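Local coordinates for protein putative esterase (Sulfolobus solfataricus P2, PDB 2RAU) that is a calcium-binding alpha/beta-hydrolase family member that probably acts as a lipase or related esterase, at residues I69-V74 against V106-K111; L175-P180 against E303-Q308; N216-Y221 against K236-F241; Y221-P226 against M265-A270. All coordinates share one frame; numbering follows the deposited sequence.

Interaction 1. Residues I69-V74 against V106-K111; sequences ISWNGV and VPPFLK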
loop_
_atom_site.group_PDB
_atom_site.type_symbol
_atom_site.label_atom_id
_atom_site.label_comp_id
_atom_site.label_asym_id
_atom_site.label_seq_id
_atom_site.Cartn_x
_atom_site.Cartn_y
_atom_site.Cartn_z
ATOM N N ILE A 69 -8.200 -2.181 -7.646
ATOM C CA ILE A 69 -7.997 -3.573 -7.268
ATOM C C ILE A 69 -7.667 -4.385 -8.521
ATOM O O ILE A 69 -8.233 -5.453 -8.783
ATOM C CB ILE A 69 -9.196 -4.161 -6.461
ATOM C CG1 ILE A 69 -9.843 -3.047 -5.570
ATOM C CG2 ILE A 69 -8.732 -5.313 -5.537
ATOM C CD1 ILE A 69 -11.047 -3.491 -4.753
ATOM N N SER A 70 -6.731 -3.822 -9.284
ATOM C CA SER A 70 -6.292 -4.365 -10.540
ATOM C C SER A 70 -4.772 -4.267 -10.703
ATOM O O SER A 70 -4.092 -3.544 -9.936
ATOM C CB SER A 70 -7.058 -3.644 -11.651
ATOM O OG SER A 70 -6.770 -2.249 -11.779
ATOM N N TRP A 71 -4.244 -5.058 -11.647
ATOM C CA TRP A 71 -2.815 -5.052 -12.030
ATOM C C TRP A 71 -2.700 -4.981 -13.529
ATOM O O TRP A 71 -3.140 -5.886 -14.238
ATOM C CB TRP A 71 -2.164 -6.339 -11.550
ATOM C CG TRP A 71 -0.696 -6.445 -11.780
ATOM C CD1 TRP A 71 0.303 -5.893 -11.035
ATOM C CD2 TRP A 71 -0.060 -7.174 -12.830
ATOM N NE1 TRP A 71 1.516 -6.257 -11.547
ATOM C CE2 TRP A 71 1.325 -7.001 -12.679
ATOM C CE3 TRP A 71 -0.538 -7.894 -13.925
ATOM C CZ2 TRP A 71 2.245 -7.585 -13.550
ATOM C CZ3 TRP A 71 0.358 -8.478 -14.773
ATOM C CH2 TRP A 71 1.738 -8.342 -14.576
ATOM N N ASN A 72 -2.187 -3.867 -14.036
ATOM C CA ASN A 72 -2.058 -3.714 -15.467
ATOM C C ASN A 72 -3.345 -3.876 -16.189
ATOM O O ASN A 72 -3.404 -4.391 -17.318
ATOM C CB ASN A 72 -0.966 -4.664 -16.009
ATOM C CG ASN A 72 0.431 -4.177 -15.666
ATOM O OD1 ASN A 72 0.766 -2.996 -15.864
ATOM N ND2 ASN A 72 1.272 -5.078 -15.227
ATOM N N GLY A 73 -4.398 -3.345 -15.581
ATOM C CA GLY A 73 -5.710 -3.411 -16.213
ATOM C C GLY A 73 -6.393 -4.767 -16.127
ATOM O O GLY A 73 -7.458 -4.930 -16.702
ATOM N N VAL A 74 -5.804 -5.725 -15.407
ATOM C CA VAL A 74 -6.439 -7.014 -15.143
ATOM C C VAL A 74 -7.296 -6.842 -13.894
ATOM O O VAL A 74 -6.774 -6.535 -12.835
ATOM C CB VAL A 74 -5.423 -8.182 -14.939
ATOM C CG1 VAL A 74 -6.139 -9.525 -14.656
ATOM C CG2 VAL A 74 -4.460 -8.266 -16.110
ATOM N N VAL A 106 7.680 -4.128 -13.267
ATOM C CA VAL A 106 8.526 -5.354 -13.395
ATOM C C VAL A 106 7.733 -6.528 -14.056
ATOM O O VAL A 106 6.651 -6.895 -13.600
ATOM C CB VAL A 106 9.080 -5.757 -11.996
ATOM C CG1 VAL A 106 9.929 -7.111 -12.055
ATOM C CG2 VAL A 106 9.902 -4.612 -11.395
ATOM N N PRO A 107 8.262 -7.112 -15.158
ATOM C CA PRO A 107 7.565 -8.248 -15.709
ATOM C C PRO A 107 7.565 -9.448 -14.750
ATOM O O PRO A 107 8.537 -9.703 -14.042
ATOM C CB PRO A 107 8.368 -8.606 -16.958
ATOM C CG PRO A 107 9.258 -7.460 -17.195
ATOM C CD PRO A 107 9.499 -6.835 -15.883
ATOM N N PRO A 108 6.453 -10.182 -14.712
ATOM C CA PRO A 108 6.343 -11.281 -13.782
ATOM C C PRO A 108 7.201 -12.487 -14.150
ATOM O O PRO A 108 7.473 -13.351 -13.296
ATOM C CB PRO A 108 4.853 -11.598 -13.831
ATOM C CG PRO A 108 4.445 -11.268 -15.255
ATOM C CD PRO A 108 5.236 -9.992 -15.526
ATOM N N PHE A 109 7.654 -12.558 -15.398
ATOM C CA PHE A 109 8.379 -13.744 -15.871
ATOM C C PHE A 109 9.877 -13.609 -15.684
ATOM O O PHE A 109 10.593 -14.558 -15.962
ATOM C CB PHE A 109 8.056 -14.050 -17.349
ATOM C CG PHE A 109 8.249 -12.876 -18.263
ATOM C CD1 PHE A 109 9.516 -12.536 -18.740
ATOM C CD2 PHE A 109 7.182 -12.046 -18.552
ATOM C CE1 PHE A 109 9.683 -11.438 -19.532
ATOM C CE2 PHE A 109 7.353 -10.965 -19.334
ATOM C CZ PHE A 109 8.622 -10.635 -19.797
ATOM N N LEU A 110 10.370 -12.449 -15.273
ATOM C CA LEU A 110 11.831 -12.322 -15.064
ATOM C C LEU A 110 12.217 -13.132 -13.832
ATOM O O LEU A 110 11.402 -13.293 -12.901
ATOM C CB LEU A 110 12.265 -10.844 -14.884
ATOM C CG LEU A 110 12.092 -9.890 -16.081
ATOM C CD1 LEU A 110 12.721 -8.532 -15.680
ATOM C CD2 LEU A 110 12.668 -10.485 -17.382
ATOM N N LYS A 111 13.445 -13.628 -13.820
ATOM C CA LYS A 111 13.934 -14.417 -12.692
ATOM C C LYS A 111 15.405 -14.199 -12.422
ATOM O O LYS A 111 16.171 -13.842 -13.300
ATOM C CB LYS A 111 13.729 -15.915 -12.943
ATOM C CG LYS A 111 14.423 -16.401 -14.148
HETATM O O HOH W 1 4.707 -5.593 -11.981
#
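The indole of Trp71 meets Pro108 with its benzo corner: Pro108 CD and CG are each 4.0 Å from Trp71 CH2. Pro108 arrives at the rim of the indole, close to its plane, so this is an apolar edge contact and not a ring stack. Reach comes from the first torsion of Trp71, which swings CG out beside the carbonyl carbon (chi1 -176°) and sends the long side chain across the 11.2 Å that separates the CA atoms of Trp71 and Pro108, the nearest pair. A water bridges the thin contact, 3.3 Å from Trp71 NE1 and 2.8 Å from Val106 O, joining the hairpin to the loop where no direct hydrogen bond does. NE1 also makes a weak hydrogen bond to Asp273. Over the centre of one indole face, 3.0 Å above the plane, sits ND2 of Asn72. Farther out, Glu64 receives the backbone N-H groups of Asn72 and Gly73, while Asn215 donates to Pro108 O. The tryptophan leaves a tight hairpin in which the N-H of Val74 reaches Trp71 O at 2.9 Å, and Pro107 to Leu110 form a type I turn. A small beta hairpin closed by a type I' turn thus rests against a proline-rich loop.

Interaction 2. Residues L175-P180 against E303-Q308; sequences LLDGGP and ERFGIQ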
loop_
_atom_site.group_PDB
_atom_site.type_symbol
_atom_site.label_atom_id
_atom_site.label_comp_id
_atom_site.label_asym_id
_atom_site.label_seq_id
_atom_site.Cartn_x
_atom_site.Cartn_y
_atom_site.Cartn_z
ATOM N N LEU A 175 -1.354 6.832 9.475
ATOM C CA LEU A 175 -0.700 5.518 9.394
ATOM C C LEU A 175 -1.745 4.407 9.556
ATOM O O LEU A 175 -2.376 4.278 10.598
ATOM C CB LEU A 175 0.407 5.405 10.455
ATOM C CG LEU A 175 1.461 6.534 10.429
ATOM C CD1 LEU A 175 2.370 6.462 11.707
ATOM C CD2 LEU A 175 2.247 6.507 9.054
ATOM N N LEU A 176 -1.961 3.667 8.474
ATOM C CA LEU A 176 -2.960 2.599 8.388
ATOM C C LEU A 176 -2.230 1.254 8.566
ATOM O O LEU A 176 -1.751 0.617 7.610
ATOM C CB LEU A 176 -3.707 2.678 7.042
ATOM C CG LEU A 176 -4.445 4.014 6.770
ATOM C CD1 LEU A 176 -4.783 4.181 5.308
ATOM C CD2 LEU A 176 -5.682 4.159 7.642
ATOM N N ASP A 177 -2.094 0.869 9.816
ATOM C CA ASP A 177 -1.343 -0.332 10.201
ATOM C C ASP A 177 0.047 -0.325 9.540
ATOM O O ASP A 177 0.444 -1.253 8.844
ATOM C CB ASP A 177 -2.164 -1.616 9.907
ATOM C CG ASP A 177 -2.057 -2.676 11.008
ATOM O OD1 ASP A 177 -1.744 -2.341 12.169
ATOM O OD2 ASP A 177 -2.322 -3.873 10.686
ATOM N N GLY A 178 0.814 0.729 9.794
ATOM C CA GLY A 178 2.134 0.790 9.204
ATOM C C GLY A 178 3.038 1.805 9.866
ATOM O O GLY A 178 2.644 2.914 10.143
ATOM N N GLY A 179 4.279 1.427 10.070
ATOM C CA GLY A 179 5.265 2.317 10.660
ATOM C C GLY A 179 6.459 1.496 11.117
ATOM O O GLY A 179 6.491 0.259 10.898
ATOM N N PRO A 180 7.474 2.173 11.707
ATOM C CA PRO A 180 8.580 1.432 12.282
ATOM C C PRO A 180 8.043 0.349 13.208
ATOM O O PRO A 180 7.070 0.548 13.986
ATOM C CB PRO A 180 9.370 2.487 13.061
ATOM C CG PRO A 180 9.094 3.760 12.366
ATOM C CD PRO A 180 7.662 3.628 11.830
ATOM N N GLU A 303 -5.350 -5.433 15.948
ATOM C CA GLU A 303 -5.123 -6.272 17.122
ATOM C C GLU A 303 -4.362 -7.555 16.816
ATOM O O GLU A 303 -3.540 -7.977 17.611
ATOM C CB GLU A 303 -6.453 -6.638 17.791
ATOM C CG GLU A 303 -6.245 -7.295 19.125
ATOM C CD GLU A 303 -7.523 -7.469 19.899
ATOM O OE1 GLU A 303 -8.561 -7.726 19.266
ATOM O OE2 GLU A 303 -7.479 -7.353 21.146
ATOM N N ARG A 304 -4.646 -8.187 15.673
ATOM C CA ARG A 304 -4.079 -9.535 15.391
ATOM C C ARG A 304 -2.735 -9.523 14.664
ATOM O O ARG A 304 -2.173 -10.571 14.397
ATOM C CB ARG A 304 -5.084 -10.405 14.640
ATOM C CG ARG A 304 -6.417 -10.581 15.386
ATOM C CD ARG A 304 -7.318 -11.612 14.731
ATOM N NE ARG A 304 -6.676 -12.919 14.773
ATOM C CZ ARG A 304 -6.692 -13.743 15.818
ATOM N NH1 ARG A 304 -7.395 -13.498 16.912
ATOM N NH2 ARG A 304 -6.020 -14.861 15.756
ATOM N N PHE A 305 -2.206 -8.330 14.395
ATOM C CA PHE A 305 -0.945 -8.189 13.662
ATOM C C PHE A 305 -0.144 -6.987 14.114
ATOM O O PHE A 305 0.992 -7.124 14.538
ATOM C CB PHE A 305 -1.235 -8.097 12.158
ATOM C CG PHE A 305 -0.011 -7.922 11.302
ATOM C CD1 PHE A 305 0.745 -9.017 10.929
ATOM C CD2 PHE A 305 0.373 -6.662 10.871
ATOM C CE1 PHE A 305 1.856 -8.878 10.140
ATOM C CE2 PHE A 305 1.496 -6.507 10.085
ATOM C CZ PHE A 305 2.247 -7.613 9.721
ATOM N N GLY A 306 -0.730 -5.802 14.011
ATOM C CA GLY A 306 0.008 -4.555 14.248
ATOM C C GLY A 306 0.466 -4.286 15.669
ATOM O O GLY A 306 1.554 -3.754 15.864
ATOM N N ILE A 307 -0.358 -4.610 16.667
ATOM C CA ILE A 307 0.038 -4.348 18.050
ATOM C C ILE A 307 1.272 -5.148 18.400
ATOM O O ILE A 307 2.090 -4.708 19.166
ATOM C CB ILE A 307 -1.071 -4.613 19.115
ATOM C CG1 ILE A 307 -1.548 -6.052 19.067
ATOM C CG2 ILE A 307 -2.224 -3.656 18.977
ATOM C CD1 ILE A 307 -2.484 -6.450 20.232
ATOM N N GLN A 308 1.410 -6.318 17.809
ATOM C CA GLN A 308 2.530 -7.202 18.095
ATOM C C GLN A 308 3.848 -6.669 17.483
ATOM O O GLN A 308 4.926 -6.875 18.015
ATOM C CB GLN A 308 2.251 -8.622 17.517
ATOM C CG GLN A 308 0.829 -9.260 17.763
ATOM C CD GLN A 308 0.661 -10.649 17.080
#
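Asp177 follows the C-terminal end of strand 170-176, where an alpha/beta hydrolase can carry the acid of its catalytic triad; here it lies in charge-relay geometry with His329 and Ser152, consistent with that role. Its carboxylate points to the turn entering helix 306-309. OD1 comes 3.5 Å from Gly306 CA, a close approach to the bare glycine backbone. OD2 lies near the plane of the Phe305 ring, at its edge, 3.9 Å from CD2, with the carboxylate and ring planes 70° apart. The ring's edge is brought up to the carboxylate by a first torsion that turns CG directly away from the backbone N (chi1 179°). Neither approach is a hydrogen bond, and the polar grip on the acid comes from nearby residues. OD2 accepts from both Ser302 OG and His329 ND1, two bonds that should restrict rotation of the carboxylate. Ser302 OG is also hydrogen-bonded to Gly306 N, tying the turn to the acid's first shell. Phe305 meets the imidazole of His329 as well, with their planes about 35° apart. An acid held by the serine that ends the neighbouring parallel strand 297-302, and flanked by the turn after it, fits the layout of a probable Ser-His-Asp triad.

Interaction 3. Residues N216-Y221 against K236-F241; sequences NPIWSY and KSISDF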
loop_
_atom_site.group_PDB
_atom_site.type_symbol
_atom_site.label_atom_id
_atom_site.label_comp_id
_atom_site.label_asym_id
_atom_site.label_seq_id
_atom_site.Cartn_x
_atom_site.Cartn_y
_atom_site.Cartn_z
ATOM N N ASN A 216 0.625 -16.272 -9.140
ATOM C CA ASN A 216 -0.196 -17.103 -8.240
ATOM C C ASN A 216 -1.715 -16.980 -8.499
ATOM O O ASN A 216 -2.490 -16.403 -7.686
ATOM C CB ASN A 216 0.150 -16.775 -6.789
ATOM C CG ASN A 216 1.549 -17.107 -6.486
ATOM O OD1 ASN A 216 1.918 -18.295 -6.505
ATOM N ND2 ASN A 216 2.405 -16.067 -6.297
ATOM N N PRO A 217 -2.164 -17.519 -9.622
ATOM C CA PRO A 217 -3.598 -17.472 -9.994
ATOM C C PRO A 217 -4.564 -18.290 -9.080
ATOM O O PRO A 217 -5.776 -18.165 -9.250
ATOM C CB PRO A 217 -3.599 -18.018 -11.412
ATOM C CG PRO A 217 -2.397 -18.879 -11.490
ATOM C CD PRO A 217 -1.362 -18.151 -10.692
ATOM N N ILE A 218 -4.008 -19.048 -8.115
ATOM C CA ILE A 218 -4.758 -19.804 -7.129
ATOM C C ILE A 218 -5.815 -18.981 -6.443
ATOM O O ILE A 218 -6.932 -19.456 -6.249
ATOM C CB ILE A 218 -3.850 -20.441 -6.064
ATOM C CG1 ILE A 218 -4.703 -21.251 -5.055
ATOM C CG2 ILE A 218 -2.964 -19.447 -5.355
ATOM C CD1 ILE A 218 -3.870 -22.268 -4.215
ATOM N N TRP A 219 -5.520 -17.735 -6.115
ATOM C CA TRP A 219 -6.507 -16.907 -5.389
ATOM C C TRP A 219 -7.754 -16.632 -6.222
ATOM O O TRP A 219 -8.886 -16.839 -5.777
ATOM C CB TRP A 219 -5.865 -15.603 -4.929
ATOM C CG TRP A 219 -4.663 -15.793 -4.034
ATOM C CD1 TRP A 219 -3.365 -15.866 -4.424
ATOM C CD2 TRP A 219 -4.665 -15.940 -2.622
ATOM N NE1 TRP A 219 -2.560 -16.097 -3.354
ATOM C CE2 TRP A 219 -3.336 -16.150 -2.228
ATOM C CE3 TRP A 219 -5.670 -15.939 -1.649
ATOM C CZ2 TRP A 219 -2.963 -16.302 -0.901
ATOM C CZ3 TRP A 219 -5.302 -16.088 -0.343
ATOM C CH2 TRP A 219 -3.956 -16.265 0.019
ATOM N N SER A 220 -7.544 -16.206 -7.455
ATOM C CA SER A 220 -8.650 -15.980 -8.374
ATOM C C SER A 220 -9.446 -17.273 -8.678
ATOM O O SER A 220 -10.662 -17.230 -8.770
ATOM C CB SER A 220 -8.127 -15.247 -9.641
ATOM O OG SER A 220 -7.409 -16.124 -10.486
ATOM N N TYR A 221 -8.756 -18.399 -8.875
ATOM C CA TYR A 221 -9.413 -19.675 -9.126
ATOM C C TYR A 221 -10.322 -20.027 -7.946
ATOM O O TYR A 221 -11.443 -20.448 -8.146
ATOM C CB TYR A 221 -8.383 -20.762 -9.363
ATOM C CG TYR A 221 -8.978 -22.133 -9.443
ATOM C CD1 TYR A 221 -9.562 -22.578 -10.615
ATOM C CD2 TYR A 221 -9.042 -22.965 -8.310
ATOM C CE1 TYR A 221 -10.151 -23.844 -10.684
ATOM C CE2 TYR A 221 -9.626 -24.198 -8.370
ATOM C CZ TYR A 221 -10.186 -24.639 -9.553
ATOM O OH TYR A 221 -10.769 -25.874 -9.613
ATOM N N LYS A 236 -11.104 -28.656 4.314
ATOM C CA LYS A 236 -12.175 -29.219 3.514
ATOM C C LYS A 236 -12.219 -28.617 2.122
ATOM O O LYS A 236 -12.735 -29.241 1.210
ATOM C CB LYS A 236 -13.532 -28.960 4.207
ATOM C CG LYS A 236 -14.742 -29.715 3.652
ATOM C CD LYS A 236 -14.788 -31.205 4.129
ATOM C CE LYS A 236 -15.090 -31.290 5.634
ATOM N NZ LYS A 236 -15.347 -32.640 6.238
ATOM N N SER A 237 -11.748 -27.380 1.936
ATOM C CA SER A 237 -11.817 -26.767 0.625
ATOM C C SER A 237 -10.656 -25.833 0.392
ATOM O O SER A 237 -9.989 -25.432 1.324
ATOM C CB SER A 237 -13.080 -25.931 0.497
ATOM O OG SER A 237 -13.054 -24.744 1.275
ATOM N N ILE A 238 -10.449 -25.482 -0.871
ATOM C CA ILE A 238 -9.403 -24.536 -1.225
ATOM C C ILE A 238 -9.602 -23.172 -0.564
ATOM O O ILE A 238 -8.640 -22.506 -0.121
ATOM C CB ILE A 238 -9.259 -24.453 -2.777
ATOM C CG1 ILE A 238 -7.948 -23.742 -3.157
ATOM C CG2 ILE A 238 -10.508 -23.856 -3.475
ATOM C CD1 ILE A 238 -7.582 -23.890 -4.658
ATOM N N SER A 239 -10.839 -22.712 -0.530
ATOM C CA SER A 239 -11.091 -21.411 0.074
ATOM C C SER A 239 -10.833 -21.424 1.551
ATOM O O SER A 239 -10.368 -20.435 2.086
ATOM C CB SER A 239 -12.477 -20.855 -0.257
ATOM O OG SER A 239 -13.538 -21.632 0.269
ATOM N N ASP A 240 -11.179 -22.523 2.210
ATOM C CA ASP A 240 -10.903 -22.715 3.628
ATOM C C ASP A 240 -9.397 -22.612 3.934
ATOM O O ASP A 240 -8.982 -21.967 4.912
ATOM C CB ASP A 240 -11.382 -24.095 4.082
ATOM C CG ASP A 240 -12.907 -24.249 4.140
ATOM O OD1 ASP A 240 -13.669 -23.282 3.867
ATOM O OD2 ASP A 240 -13.324 -25.390 4.471
ATOM N N PHE A 241 -8.610 -23.284 3.096
ATOM C CA PHE A 241 -7.148 -23.315 3.178
ATOM C C PHE A 241 -6.557 -21.926 3.013
ATOM O O PHE A 241 -5.760 -21.465 3.867
ATOM C CB PHE A 241 -6.638 -24.305 2.142
ATOM C CG PHE A 241 -5.210 -24.112 1.746
ATOM C CD1 PHE A 241 -4.182 -24.407 2.619
ATOM C CD2 PHE A 241 -4.888 -23.677 0.465
ATOM C CE1 PHE A 241 -2.863 -24.284 2.211
ATOM C CE2 PHE A 241 -3.579 -23.536 0.074
ATOM C CZ PHE A 241 -2.575 -23.840 0.939
#
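Ile218 and Ile238 approach obliquely, the CG1 branch of the first lying 3.9 Å from the CD1 methyl of the second. Both isoleucines keep CG1 trans to their main-chain nitrogen (chi1 -179° for Ile218 and -166° for Ile238), which places their longer branches between the two helix starts. The same Ile238 methyl also meets the aromatic rim of Tyr221: it lies near the ring plane, 4.0 Å from CD2, with the two side chains at about a right angle. CD1 of Ile238 therefore touches both an aliphatic branch and a ring edge, in the corner they form. On the other flank, the Ile218 CD1 methyl comes within 4.5 Å of Phe241 CE2, again at the edge and near the ring plane, a looser touch.

Each helix start has its own polar fastening. Ser237 is the N-cap of helix 238-248, its OG accepting from Asp240 N at 3.1 Å with an N-H...O angle of 160°. At the beginning of helix 218-224, Pro217 O takes two donors, Tyr221 N and Ser220 OG; the hydroxyl, 2.9 Å away, uses a lone pair in the carbonyl plane. Leu242 also touches Ile218, extending the apolar surface. With no hydrogen bond across it, the pairing depends on dispersion and the burial of methyl groups, while polar bonds shape the helix starts and one, from Ser239 OG to Pro226 O, ties helix 238-248 to the chain just after helix 218-224.

Interaction 4. Residues Y221-P226 against M265-A270; sequences YALANP and MFPILA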
loop_
_atom_site.group_PDB
_atom_site.type_symbol
_atom_site.label_atom_id
_atom_site.label_comp_id
_atom_site.label_asym_id
_atom_site.label_seq_id
_atom_site.Cartn_x
_atom_site.Cartn_y
_atom_site.Cartn_z
ATOM N N TYR A 221 -8.756 -18.399 -8.875
ATOM C CA TYR A 221 -9.413 -19.675 -9.126
ATOM C C TYR A 221 -10.322 -20.027 -7.946
ATOM O O TYR A 221 -11.443 -20.448 -8.146
ATOM C CB TYR A 221 -8.383 -20.762 -9.363
ATOM C CG TYR A 221 -8.978 -22.133 -9.443
ATOM C CD1 TYR A 221 -9.562 -22.578 -10.615
ATOM C CD2 TYR A 221 -9.042 -22.965 -8.310
ATOM C CE1 TYR A 221 -10.151 -23.844 -10.684
ATOM C CE2 TYR A 221 -9.626 -24.198 -8.370
ATOM C CZ TYR A 221 -10.186 -24.639 -9.553
ATOM O OH TYR A 221 -10.769 -25.874 -9.613
ATOM N N ALA A 222 -9.815 -19.837 -6.732
ATOM C CA ALA A 222 -10.504 -20.190 -5.480
ATOM C C ALA A 222 -11.670 -19.269 -5.150
ATOM O O ALA A 222 -12.648 -19.697 -4.537
ATOM C CB ALA A 222 -9.521 -20.251 -4.333
ATOM N N LEU A 223 -11.644 -18.029 -5.617
ATOM C CA LEU A 223 -12.790 -17.152 -5.408
ATOM C C LEU A 223 -13.963 -17.649 -6.222
ATOM O O LEU A 223 -15.087 -17.602 -5.760
ATOM C CB LEU A 223 -12.493 -15.702 -5.801
ATOM C CG LEU A 223 -13.533 -14.609 -5.599
ATOM C CD1 LEU A 223 -14.103 -14.646 -4.191
ATOM C CD2 LEU A 223 -13.018 -13.202 -6.012
ATOM N N ALA A 224 -13.709 -18.052 -7.459
ATOM C CA ALA A 224 -14.760 -18.542 -8.349
ATOM C C ALA A 224 -15.160 -19.962 -8.024
ATOM O O ALA A 224 -16.298 -20.284 -8.249
ATOM C CB ALA A 224 -14.334 -18.432 -9.845
ATOM N N ASN A 225 -14.244 -20.776 -7.485
ATOM C CA ASN A 225 -14.452 -22.192 -7.211
ATOM C C ASN A 225 -14.050 -22.569 -5.780
ATOM O O ASN A 225 -13.068 -23.337 -5.556
ATOM C CB ASN A 225 -13.632 -23.009 -8.208
ATOM C CG ASN A 225 -13.983 -22.674 -9.635
ATOM O OD1 ASN A 225 -15.052 -23.027 -10.112
ATOM N ND2 ASN A 225 -13.134 -21.912 -10.275
ATOM N N PRO A 226 -14.740 -21.960 -4.807
ATOM C CA PRO A 226 -14.275 -22.023 -3.405
ATOM C C PRO A 226 -14.365 -23.359 -2.690
ATOM O O PRO A 226 -13.717 -23.559 -1.676
ATOM C CB PRO A 226 -15.133 -20.958 -2.723
ATOM C CG PRO A 226 -16.399 -20.970 -3.498
ATOM C CD PRO A 226 -15.949 -21.134 -4.917
HETATM N N MSE A 265 -10.744 -10.444 0.216
HETATM C CA MSE A 265 -9.327 -10.832 0.404
HETATM C C MSE A 265 -8.689 -11.363 -0.859
HETATM O O MSE A 265 -7.536 -11.051 -1.159
HETATM C CB MSE A 265 -9.136 -11.862 1.498
HETATM C CG MSE A 265 -9.557 -11.433 2.908
HETATM SE SE MSE A 265 -8.312 -10.044 3.499
HETATM C CE MSE A 265 -9.616 -9.090 4.606
ATOM N N PHE A 266 -9.413 -12.226 -1.546
ATOM C CA PHE A 266 -8.819 -12.909 -2.720
ATOM C C PHE A 266 -8.443 -11.900 -3.834
ATOM O O PHE A 266 -7.373 -12.064 -4.451
ATOM C CB PHE A 266 -9.704 -14.073 -3.213
ATOM C CG PHE A 266 -9.705 -15.325 -2.277
ATOM C CD1 PHE A 266 -9.146 -15.304 -0.984
ATOM C CD2 PHE A 266 -10.386 -16.470 -2.659
ATOM C CE1 PHE A 266 -9.220 -16.402 -0.160
ATOM C CE2 PHE A 266 -10.447 -17.563 -1.830
ATOM C CZ PHE A 266 -9.843 -17.539 -0.604
ATOM N N PRO A 267 -9.337 -10.914 -4.137
ATOM C CA PRO A 267 -8.934 -9.885 -5.114
ATOM C C PRO A 267 -7.712 -9.069 -4.779
ATOM O O PRO A 267 -6.980 -8.734 -5.702
ATOM C CB PRO A 267 -10.196 -9.057 -5.324
ATOM C CG PRO A 267 -11.299 -9.972 -4.986
ATOM C CD PRO A 267 -10.762 -10.753 -3.791
ATOM N N ILE A 268 -7.448 -8.842 -3.487
ATOM C CA ILE A 268 -6.260 -8.120 -3.013
ATOM C C ILE A 268 -5.042 -8.961 -3.304
ATOM O O ILE A 268 -4.089 -8.497 -3.894
ATOM C CB ILE A 268 -6.339 -7.703 -1.481
ATOM C CG1 ILE A 268 -7.401 -6.600 -1.312
ATOM C CG2 ILE A 268 -4.926 -7.309 -0.955
ATOM C CD1 ILE A 268 -7.881 -6.276 0.179
ATOM N N LEU A 269 -5.063 -10.219 -2.885
ATOM C CA LEU A 269 -3.921 -11.097 -3.106
ATOM C C LEU A 269 -3.645 -11.227 -4.598
ATOM O O LEU A 269 -2.505 -11.191 -5.031
ATOM C CB LEU A 269 -4.171 -12.458 -2.462
ATOM C CG LEU A 269 -3.642 -12.643 -1.015
ATOM C CD1 LEU A 269 -2.148 -12.749 -1.049
ATOM C CD2 LEU A 269 -4.114 -11.574 -0.024
ATOM N N ALA A 270 -4.715 -11.380 -5.367
ATOM C CA ALA A 270 -4.598 -11.592 -6.802
ATOM C C ALA A 270 -3.942 -10.403 -7.534
ATOM O O ALA A 270 -3.280 -10.607 -8.557
ATOM C CB ALA A 270 -5.952 -11.896 -7.405
#
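With CG of Phe266 opposite its own carbonyl carbon (chi1 -72°), the phenyl ring reaches across to helix 218-224, while the first torsion of Leu223 (chi1 -177°) lays CG beside the carbonyl carbon and carries its CD2 methyl to Pro267. The helices are close here, the CA atoms of Leu223 and Phe266 being 6.4 Å apart. Leu223 N lies in the plane of the phenyl ring, at its edge, 3.6 Å from CD2 of Phe266. The ring thus lies against the helix backbone as well as its side chains, for CB of Leu223 is 3.9 Å from Phe266 CD2, and the methyl of Ala222 stands 3.8 Å from Phe266 CE2. The leucine then crosses Pro267 at about a right angle: its CD2 methyl contacts Pro267 CG at 3.8 Å. Pro267 lies where helix 262-270 kinks, since its ring nitrogen has no hydrogen to offer the preceding turn.

Asn225, just past the C-terminal end of helix 218-224, gives Tyr221 O two hydrogen bonds. The backbone N is 2.9 Å away, and ND2 binds at 3.1 Å on a lone pair in the carbonyl plane, though the acceptor is tilted 22° out of the amide plane. Phe266 also meets Trp219 edge to face, and Leu242 and Met243 of helix 238-248 touch its ring. Helix 238-248 likewise packs on Ala222 through Ile238 and Leu242, so the phenyl ring is gathered among three helices.

In the fold
From the N terminus, interaction 1 closes first, tying the hairpin after helix 63-68 to the loop between strand 94-100 and helix 123-141. Interaction 2 opens at the end of strand 170-176 and closes beyond strand 297-302; the long excursion between its two segments contains interactions 3 and 4. Those two cross along the chain, share Tyr221 and helix 218-224, and join it to helices 238-248 and 262-270 in turn. Their centres are only 6 Å apart, and Ser239 OG probably hydrogen-bonds to Pro226 O between them. Interaction 1 touches interaction 4 through Ile69 packing on Pro267, whereas interaction 2 stands apart, its nearest atoms about 11 Å from interaction 4.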